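Beta-n-acetylhexosaminidase (Streptococcus pneumoniae, PDB 4AZI) probably hydrolyses terminal beta-linked N-acetylglucosamine residues from glycans, acting as a family 20 exo-glycosidase with a TIM-barrel catalytic module. Local coordinates at residues L131-P136 / M156-A161; D235-Q240 / P262-S267; T304-L309 / K354-A359. The protein carries 2 engineered substitutions. All blocks are in the same frame, centred on the assembly; numbering follows the deposited sequence.

The three contacts lie about 24, 23 and 18 Å from the centre of the chain and follow one another in sequence, each closing before the next opens. Contact 1 packs the loop after helix 122-130 against helix 153-170. Its centre is about 31 Å from that of contact 2 and about 42 Å from that of contact 3, which lies on the opposite side of the chain's centre. Contacts 2 and 3 touch where Pro262 CB packs on Leu309 CD1 at 4.1 Å. None of their residues lines the inhibitor pocket, but helix 262-267 comes soon after the pocket residues Trp250 and Tyr257 in sequence. Bicine binds on helix 203-219, which also packs against helix 153-170.

Contact 1: L131-P136 / M156-A161; sequences LGIKNP and MNFVKA
Phe158 of helix 153-170 meets Leu131 and Ile133, which flank Gly132, the C-prime residue of the Schellman motif that ends helix 122-130. The positive phi of Gly132, 93°, turns the chain out of the helix, with Ile133 N hydrogen-bonded to Met128 O and Gly132 N to Glu129 O. Both helices lie in the connection between strands 110-117 and 176-180 of the TIM barrel, and the contact is buried apolar packing.

Phe158 leaves its helix with CG anti to the backbone N (chi1 -173°), which sends the ring out toward the loop. Its CB comes first, 3.9 Å from Ile133 CD1. The same methyl carbon lies 3.8 Å from CG of the ring and equally near CD1. Further out the partner changes: CE1 is 4.0 Å from Leu131 CD1. The loop thus lays one methyl group near the root of the ring and another near its far end. Both approach the ring obliquely.

Ile133 reaches Phe158 through its longer branch, with CG1 anti to the carbonyl carbon, and this branch ends in the CD1 that touches the ring. The side chain of Leu131 crosses that of Phe158 at about a right angle. It touches the ring through CD1. Other parts of the fold also reach the ring. Tyr67 meets it edge-to-face, and Ile60 and Met128 also pack on Phe158. The closest approach between the two segments is at the tip of the ring, where Phe158 CZ lies 3.6 Å from Leu131 CD1.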
loop_
_atom_site.group_PDB
_atom_site.type_symbol
_atom_site.label_atom_id
_atom_site.label_comp_id
_atom_site.label_asym_id
_atom_site.label_seq_id
_atom_site.Cartn_x
_atom_site.Cartn_y
_atom_site.Cartn_z
ATOM N N LEU A 131 0.647 21.722 -17.412
ATOM C CA LEU A 131 -0.293 21.415 -18.485
ATOM C C LEU A 131 -1.370 22.488 -18.654
ATOM O O LEU A 131 -2.294 22.318 -19.438
ATOM C CB LEU A 131 -0.929 20.032 -18.262
ATOM C CG LEU A 131 0.038 18.841 -18.275
ATOM C CD1 LEU A 131 -0.574 17.617 -17.609
ATOM C CD2 LEU A 131 0.506 18.523 -19.695
ATOM N N GLY A 132 -1.254 23.590 -17.920
ATOM C CA GLY A 132 -2.142 24.735 -18.108
ATOM C C GLY A 132 -3.373 24.751 -17.222
ATOM O O GLY A 132 -4.297 25.540 -17.448
ATOM N N ILE A 133 -3.384 23.885 -16.209
ATOM C CA ILE A 133 -4.467 23.855 -15.230
ATOM C C ILE A 133 -4.018 24.727 -14.055
ATOM O O ILE A 133 -3.191 24.303 -13.232
ATOM C CB ILE A 133 -4.787 22.409 -14.778
ATOM C CG1 ILE A 133 -5.253 21.560 -15.972
ATOM C CG2 ILE A 133 -5.853 22.399 -13.683
ATOM C CD1 ILE A 133 -5.002 20.067 -15.810
ATOM N N LYS A 134 -4.538 25.953 -14.002
ATOM C CA LYS A 134 -4.126 26.933 -12.987
ATOM C C LYS A 134 -4.825 26.689 -11.658
ATOM O O LYS A 134 -5.991 26.278 -11.626
ATOM C CB LYS A 134 -4.440 28.369 -13.436
ATOM C CG LYS A 134 -3.754 28.831 -14.714
ATOM C CD LYS A 134 -4.226 30.230 -15.087
ATOM C CE LYS A 134 -3.618 30.690 -16.403
ATOM N NZ LYS A 134 -2.150 30.945 -16.295
ATOM N N ASN A 135 -4.120 26.987 -10.569
ATOM C CA ASN A 135 -4.672 26.901 -9.212
ATOM C C ASN A 135 -5.323 25.551 -8.867
ATOM O O ASN A 135 -6.471 25.512 -8.418
ATOM C CB ASN A 135 -5.681 28.035 -8.981
ATOM C CG ASN A 135 -5.082 29.403 -9.221
ATOM O OD1 ASN A 135 -5.591 30.184 -10.028
ATOM N ND2 ASN A 135 -3.986 29.694 -8.539
ATOM N N PRO A 136 -4.602 24.436 -9.071
ATOM C CA PRO A 136 -5.242 23.186 -8.668
ATOM C C PRO A 136 -5.195 22.970 -7.154
ATOM O O PRO A 136 -5.800 22.024 -6.654
ATOM C CB PRO A 136 -4.402 22.128 -9.378
ATOM C CG PRO A 136 -3.044 22.730 -9.443
ATOM C CD PRO A 136 -3.259 24.206 -9.638
ATOM N N MET A 156 -9.939 18.419 -10.785
ATOM C CA MET A 156 -10.659 17.199 -10.404
ATOM C C MET A 156 -10.947 16.301 -11.612
ATOM O O MET A 156 -10.768 15.084 -11.544
ATOM C CB MET A 156 -11.989 17.561 -9.722
ATOM C CG MET A 156 -11.844 18.321 -8.413
ATOM S SD MET A 156 -11.770 17.230 -6.984
ATOM C CE MET A 156 -13.519 17.056 -6.636
ATOM N N ASN A 157 -11.390 16.903 -12.717
ATOM C CA ASN A 157 -11.642 16.129 -13.930
ATOM C C ASN A 157 -10.355 15.513 -14.439
ATOM O O ASN A 157 -10.334 14.348 -14.842
ATOM C CB ASN A 157 -12.337 16.963 -15.008
ATOM C CG ASN A 157 -13.813 17.182 -14.713
ATOM O OD1 ASN A 157 -14.418 16.434 -13.958
ATOM N ND2 ASN A 157 -14.398 18.206 -15.322
ATOM N N PHE A 158 -9.270 16.277 -14.372
ATOM C CA PHE A 158 -7.973 15.761 -14.799
ATOM C C PHE A 158 -7.472 14.603 -13.938
ATOM O O PHE A 158 -7.109 13.548 -14.461
ATOM C CB PHE A 158 -6.914 16.850 -14.832
ATOM C CG PHE A 158 -5.626 16.385 -15.421
ATOM C CD1 PHE A 158 -5.437 16.409 -16.796
ATOM C CD2 PHE A 158 -4.619 15.879 -14.607
ATOM C CE1 PHE A 158 -4.256 15.957 -17.349
ATOM C CE2 PHE A 158 -3.436 15.423 -15.152
ATOM C CZ PHE A 158 -3.255 15.463 -16.527
ATOM N N VAL A 159 -7.433 14.814 -12.628
ATOM C CA VAL A 159 -6.910 13.805 -11.707
ATOM C C VAL A 159 -7.686 12.495 -11.808
ATOM O O VAL A 159 -7.080 11.436 -11.903
ATOM C CB VAL A 159 -6.846 14.333 -10.263
ATOM C CG1 VAL A 159 -6.513 13.221 -9.283
ATOM C CG2 VAL A 159 -5.791 15.428 -10.175
ATOM N N LYS A 160 -9.019 12.582 -11.816
ATOM C CA LYS A 160 -9.874 11.411 -11.973
ATOM C C LYS A 160 -9.564 10.613 -13.239
ATOM O O LYS A 160 -9.546 9.380 -13.209
ATOM C CB LYS A 160 -11.351 11.804 -11.985
ATOM C CG LYS A 160 -11.899 12.214 -10.632
ATOM C CD LYS A 160 -13.404 12.370 -10.706
ATOM C CE LYS A 160 -13.858 13.685 -10.104
ATOM N NZ LYS A 160 -15.341 13.831 -10.199
ATOM N N ALA A 161 -9.347 11.325 -14.346
ATOM C CA ALA A 161 -8.997 10.693 -15.610
ATOM C C ALA A 161 -7.641 10.003 -15.497
ATOM O O ALA A 161 -7.498 8.862 -15.936
ATOM C CB ALA A 161 -8.992 11.713 -16.750
#

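Contact 2: D235-Q240 / P262-S267; sequences DKDDVQ and PQYLAS
The backbone of Asp235, with phi and psi both positive, comes close to the start of helix 262-267, its CA 6.3 Å from Tyr264 CA. From there the loop runs along one face of the Tyr264 ring. The ring carries the contact on the helix side. Its CG is anti to the backbone N (chi1 -170°), and this turns the ring toward the loop, with Asp235 on one face and Ser267 OG, offset toward the rim, on the other.

Asp235 CA sits over the ring centre, 3.7 Å above the plane. CB makes a CH-pi contact over the same face, 3.8 Å from the centroid. The carboxylate continues back toward the root of the ring, its plane 18° from the ring plane, and OD1 comes within 3.3 Å of Tyr264 CB. The two side chains therefore run past each other in opposite directions. OD1 is also held by the backbone N of Ser261, just before the helix, so one aspartate both covers the ring and ties the loop to the helix start. At the phenol end, Asp235 O is 3.3 Å from Tyr264 CZ.

Asp237 crosses the end of Tyr264 at about a right angle, with CB 3.4 Å from Tyr264 OH and the carboxylate steep to the ring, at 78°. Its OD2 forms a salt bridge with Lys268, so the charge is paired just beyond the helix segment.

This is surface packing in the TIM barrel. The loop leads from strand 223-227 to strand 246-249, and Val239 packs on helix 203-219. Leu265 of helix 262-267 rests on Tyr249 of strand 246-249 and on Phe272 of strand 271-282.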
loop_
_atom_site.group_PDB
_atom_site.type_symbol
_atom_site.label_atom_id
_atom_site.label_comp_id
_atom_site.label_asym_id
_atom_site.label_seq_id
_atom_site.Cartn_x
_atom_site.Cartn_y
_atom_site.Cartn_z
ATOM N N ASP A 235 -17.094 10.283 14.072
ATOM C CA ASP A 235 -18.223 9.350 14.245
ATOM C C ASP A 235 -19.587 9.942 13.847
ATOM O O ASP A 235 -20.597 9.607 14.449
ATOM C CB ASP A 235 -18.306 8.803 15.692
ATOM C CG ASP A 235 -17.033 8.119 16.159
ATOM O OD1 ASP A 235 -16.228 7.650 15.314
ATOM O OD2 ASP A 235 -16.853 8.035 17.401
ATOM N N LYS A 236 -19.601 10.822 12.846
ATOM C CA LYS A 236 -20.830 11.469 12.370
ATOM C C LYS A 236 -21.210 10.879 11.018
ATOM O O LYS A 236 -20.339 10.475 10.254
ATOM C CB LYS A 236 -20.634 12.987 12.233
ATOM C CG LYS A 236 -20.208 13.718 13.505
ATOM C CD LYS A 236 -21.376 13.991 14.450
ATOM C CE LYS A 236 -20.975 14.935 15.585
ATOM N NZ LYS A 236 -22.074 15.199 16.573
ATOM N N ASP A 237 -22.500 10.826 10.710
ATOM C CA ASP A 237 -22.916 10.187 9.465
ATOM C C ASP A 237 -23.928 10.988 8.638
ATOM O O ASP A 237 -24.751 10.408 7.925
ATOM C CB ASP A 237 -23.424 8.764 9.737
ATOM C CG ASP A 237 -24.750 8.747 10.484
ATOM O OD1 ASP A 237 -25.158 9.802 11.011
ATOM O OD2 ASP A 237 -25.392 7.678 10.531
ATOM N N ASP A 238 -23.862 12.315 8.717
ATOM C CA ASP A 238 -24.719 13.149 7.874
ATOM C C ASP A 238 -24.153 13.238 6.455
ATOM O O ASP A 238 -24.824 13.722 5.541
ATOM C CB ASP A 238 -24.954 14.535 8.491
ATOM C CG ASP A 238 -23.661 15.255 8.844
ATOM O OD1 ASP A 238 -23.049 15.861 7.943
ATOM O OD2 ASP A 238 -23.261 15.217 10.029
ATOM N N VAL A 239 -22.914 12.772 6.293
ATOM C CA VAL A 239 -22.273 12.604 4.988
ATOM C C VAL A 239 -21.929 11.117 4.848
ATOM O O VAL A 239 -21.292 10.535 5.719
ATOM C CB VAL A 239 -21.020 13.501 4.849
ATOM C CG1 VAL A 239 -20.205 13.136 3.618
ATOM C CG2 VAL A 239 -21.426 14.967 4.792
ATOM N N GLN A 240 -22.380 10.497 3.767
ATOM C CA GLN A 240 -22.332 9.044 3.659
ATOM C C GLN A 240 -21.212 8.577 2.735
ATOM O O GLN A 240 -20.918 9.228 1.740
ATOM C CB GLN A 240 -23.686 8.496 3.199
ATOM C CG GLN A 240 -24.110 7.226 3.923
ATOM C CD GLN A 240 -24.375 7.427 5.415
ATOM O OE1 GLN A 240 -24.211 6.500 6.217
ATOM N NE2 GLN A 240 -24.798 8.636 5.793
ATOM N N PRO A 262 -12.379 2.612 15.062
ATOM C CA PRO A 262 -12.577 1.346 14.357
ATOM C C PRO A 262 -13.920 0.726 14.729
ATOM O O PRO A 262 -14.574 0.134 13.864
ATOM C CB PRO A 262 -11.420 0.463 14.850
ATOM C CG PRO A 262 -10.455 1.382 15.492
ATOM C CD PRO A 262 -11.227 2.561 15.979
ATOM N N GLN A 263 -14.323 0.866 15.997
ATOM C CA GLN A 263 -15.653 0.418 16.444
ATOM C C GLN A 263 -16.754 1.053 15.584
ATOM O O GLN A 263 -17.642 0.353 15.077
ATOM C CB GLN A 263 -15.909 0.767 17.919
ATOM C CG GLN A 263 -15.075 0.006 18.940
ATOM C CD GLN A 263 -13.906 0.824 19.476
ATOM O OE1 GLN A 263 -13.295 1.603 18.749
ATOM N NE2 GLN A 263 -13.605 0.657 20.759
ATOM N N TYR A 264 -16.696 2.377 15.429
ATOM C CA TYR A 264 -17.693 3.097 14.642
ATOM C C TYR A 264 -17.741 2.659 13.172
ATOM O O TYR A 264 -18.823 2.455 12.624
ATOM C CB TYR A 264 -17.509 4.617 14.725
ATOM C CG TYR A 264 -18.673 5.359 14.103
ATOM C CD1 TYR A 264 -19.824 5.623 14.842
ATOM C CD2 TYR A 264 -18.643 5.757 12.768
ATOM C CE1 TYR A 264 -20.902 6.287 14.281
ATOM C CE2 TYR A 264 -19.713 6.426 12.195
ATOM C CZ TYR A 264 -20.843 6.678 12.955
ATOM O OH TYR A 264 -21.913 7.331 12.410
ATOM N N LEU A 265 -16.580 2.548 12.535
ATOM C CA LEU A 265 -16.510 2.093 11.140
ATOM C C LEU A 265 -16.976 0.649 10.952
ATOM O O LEU A 265 -17.686 0.363 9.994
ATOM C CB LEU A 265 -15.114 2.306 10.546
ATOM C CG LEU A 265 -14.622 3.752 10.432
ATOM C CD1 LEU A 265 -13.185 3.760 9.911
ATOM C CD2 LEU A 265 -15.535 4.561 9.529
ATOM N N ALA A 266 -16.608 -0.246 11.872
ATOM C CA ALA A 266 -17.123 -1.623 11.857
ATOM C C ALA A 266 -18.646 -1.643 11.883
ATOM O O ALA A 266 -19.283 -2.423 11.147
ATOM C CB ALA A 266 -16.561 -2.429 13.019
ATOM N N SER A 267 -19.216 -0.763 12.716
ATOM C CA SER A 267 -20.661 -0.613 12.860
ATOM C C SER A 267 -21.337 -0.226 11.534
ATOM O O SER A 267 -22.474 -0.617 11.274
ATOM C CB SER A 267 -21.000 0.381 13.990
ATOM O OG SER A 267 -20.876 1.737 13.583
#

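Contact 3: T304-L309 / K354-A359; sequences TPFNQL and KDYFRA
Phe306 and Tyr356 stack face to face, with ring centroids 4.1 Å apart and planes at 18°. The stack joins the loop between helix 294-303 and barrel strand 321-329 to the one between helices 339-352 and 362-368. Phe306 stands on a type I turn from Pro305 to Gln308, closed by the hydrogen bond from Gln308 N to Pro305 O.

The two rings reach each other from different rotamers. Phe306 has CG anti to the backbone N (chi1 179°), which turns the ring toward the other loop. Tyr356 has CG anti to the carbonyl carbon instead (chi1 -72°), and its ring lies nearly parallel over one face of Phe306, the two side chains crossing at a slant. The overlap is deep, for each ring has a carbon of the other above its centre. The nearest pair is Phe306 CE2 and Tyr356 CD1 at 3.5 Å. The CB of Tyr356 adds a CH-pi contact to the same face of Phe306, 4.3 Å from the centroid.

Phe357 adds a lighter touch: its CE1 is 4.2 Å from Phe306 CE1. Its own ring is met edge-to-face by Tyr39.

Asn307 approaches the phenol end of Tyr356 with its amide nearly perpendicular to the ring, and ND2 lies 3.0 Å from Tyr356 OH. Its OD1 accepts a hydrogen bond from Lys9 NZ. Asp355 forms a salt bridge with Lys6, so two lysines near the N-terminus meet one loop each.

The chemistry is chiefly aromatic. Stacking of buried rings probably contributes most across this contact, with the amide of Asn307 at the phenol end.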
loop_
_atom_site.group_PDB
_atom_site.type_symbol
_atom_site.label_atom_id
_atom_site.label_comp_id
_atom_site.label_asym_id
_atom_site.label_seq_id
_atom_site.Cartn_x
_atom_site.Cartn_y
_atom_site.Cartn_z
ATOM N N THR A 304 2.452 -5.130 20.062
ATOM C CA THR A 304 1.099 -4.929 19.545
ATOM C C THR A 304 0.631 -6.223 18.889
ATOM O O THR A 304 1.327 -6.738 18.025
ATOM C CB THR A 304 1.071 -3.806 18.495
ATOM O OG1 THR A 304 1.652 -2.622 19.051
ATOM C CG2 THR A 304 -0.368 -3.512 18.044
ATOM N N PRO A 305 -0.549 -6.755 19.293
ATOM C CA PRO A 305 -1.014 -7.984 18.646
ATOM C C PRO A 305 -1.338 -7.816 17.155
ATOM O O PRO A 305 -1.703 -6.719 16.706
ATOM C CB PRO A 305 -2.259 -8.360 19.455
ATOM C CG PRO A 305 -2.028 -7.748 20.801
ATOM C CD PRO A 305 -1.339 -6.441 20.499
ATOM N N PHE A 306 -1.175 -8.903 16.403
ATOM C CA PHE A 306 -1.358 -8.925 14.944
ATOM C C PHE A 306 -2.740 -8.410 14.567
ATOM O O PHE A 306 -2.894 -7.689 13.581
ATOM C CB PHE A 306 -1.174 -10.363 14.428
ATOM C CG PHE A 306 -1.362 -10.524 12.939
ATOM C CD1 PHE A 306 -0.298 -10.357 12.069
ATOM C CD2 PHE A 306 -2.605 -10.886 12.412
ATOM C CE1 PHE A 306 -0.462 -10.531 10.697
ATOM C CE2 PHE A 306 -2.777 -11.055 11.044
ATOM C CZ PHE A 306 -1.701 -10.883 10.187
ATOM N N ASN A 307 -3.736 -8.795 15.351
ATOM C CA ASN A 307 -5.113 -8.404 15.094
ATOM C C ASN A 307 -5.531 -7.088 15.759
ATOM O O ASN A 307 -6.682 -6.662 15.608
ATOM C CB ASN A 307 -6.076 -9.533 15.507
ATOM C CG ASN A 307 -6.069 -10.706 14.530
ATOM O OD1 ASN A 307 -5.852 -10.535 13.330
ATOM N ND2 ASN A 307 -6.322 -11.909 15.047
ATOM N N GLN A 308 -4.620 -6.428 16.478
ATOM C CA GLN A 308 -5.030 -5.237 17.231
ATOM C C GLN A 308 -5.125 -3.974 16.376
ATOM O O GLN A 308 -4.128 -3.492 15.869
ATOM C CB GLN A 308 -4.130 -5.014 18.439
ATOM C CG GLN A 308 -4.501 -3.789 19.246
ATOM C CD GLN A 308 -3.859 -3.791 20.612
ATOM O OE1 GLN A 308 -4.148 -4.651 21.445
ATOM N NE2 GLN A 308 -2.988 -2.814 20.856
ATOM N N LEU A 309 -6.333 -3.441 16.217
ATOM C CA LEU A 309 -6.503 -2.179 15.500
ATOM C C LEU A 309 -6.075 -1.024 16.403
ATOM O O LEU A 309 -6.229 -1.099 17.625
ATOM C CB LEU A 309 -7.945 -2.007 15.012
ATOM C CG LEU A 309 -8.345 -2.951 13.867
ATOM C CD1 LEU A 309 -9.839 -3.203 13.862
ATOM C CD2 LEU A 309 -7.893 -2.415 12.520
ATOM N N LYS A 354 4.188 -16.401 13.928
ATOM C CA LYS A 354 4.486 -17.571 13.086
ATOM C C LYS A 354 3.254 -18.351 12.610
ATOM O O LYS A 354 3.306 -19.003 11.572
ATOM C CB LYS A 354 5.469 -18.506 13.785
ATOM C CG LYS A 354 6.895 -17.978 13.850
ATOM C CD LYS A 354 7.812 -19.006 14.498
ATOM C CE LYS A 354 9.238 -18.497 14.601
ATOM N NZ LYS A 354 9.400 -17.569 15.755
ATOM N N ASP A 355 2.164 -18.282 13.374
ATOM C CA ASP A 355 0.877 -18.880 12.995
ATOM C C ASP A 355 0.240 -18.233 11.763
ATOM O O ASP A 355 -0.513 -18.880 11.036
ATOM C CB ASP A 355 -0.116 -18.829 14.165
ATOM C CG ASP A 355 0.037 -17.573 15.022
ATOM O OD1 ASP A 355 1.168 -17.043 15.140
ATOM O OD2 ASP A 355 -0.976 -17.124 15.597
ATOM N N TYR A 356 0.541 -16.957 11.537
ATOM C CA TYR A 356 -0.050 -16.213 10.429
ATOM C C TYR A 356 0.782 -16.242 9.153
ATOM O O TYR A 356 0.238 -16.173 8.055
ATOM C CB TYR A 356 -0.327 -14.764 10.844
ATOM C CG TYR A 356 -1.486 -14.642 11.807
ATOM C CD1 TYR A 356 -2.799 -14.578 11.345
ATOM C CD2 TYR A 356 -1.268 -14.603 13.183
ATOM C CE1 TYR A 356 -3.859 -14.477 12.226
ATOM C CE2 TYR A 356 -2.325 -14.498 14.072
ATOM C CZ TYR A 356 -3.610 -14.434 13.583
ATOM O OH TYR A 356 -4.651 -14.336 14.466
ATOM N N PHE A 357 2.095 -16.347 9.309
ATOM C CA PHE A 357 3.015 -16.309 8.179
ATOM C C PHE A 357 3.331 -17.689 7.630
ATOM O O PHE A 357 3.477 -18.651 8.388
ATOM C CB PHE A 357 4.298 -15.577 8.580
ATOM C CG PHE A 357 4.116 -14.092 8.732
ATOM C CD1 PHE A 357 3.454 -13.564 9.841
ATOM C CD2 PHE A 357 4.579 -13.220 7.754
ATOM C CE1 PHE A 357 3.273 -12.194 9.974
ATOM C CE2 PHE A 357 4.401 -11.848 7.884
ATOM C CZ PHE A 357 3.750 -11.333 8.994
ATOM N N ARG A 358 3.447 -17.776 6.306
ATOM C CA ARG A 358 3.807 -19.024 5.640
ATOM C C ARG A 358 5.237 -19.427 5.948
ATOM O O ARG A 358 6.092 -18.577 6.239
ATOM C CB ARG A 358 3.655 -18.903 4.116
ATOM C CG ARG A 358 2.221 -18.909 3.605
ATOM C CD ARG A 358 2.192 -18.939 2.084
ATOM N NE ARG A 358 2.227 -20.304 1.563
ATOM C CZ ARG A 358 2.454 -20.633 0.289
ATOM N NH1 ARG A 358 2.685 -19.693 -0.627
ATOM N NH2 ARG A 358 2.448 -21.916 -0.070
ATOM N N ALA A 359 5.486 -20.735 5.882
ATOM C CA ALA A 359 6.845 -21.264 5.812
ATOM C C ALA A 359 7.509 -20.768 4.524
ATOM O O ALA A 359 6.846 -20.208 3.648
ATOM C CB ALA A 359 6.810 -22.785 5.851
#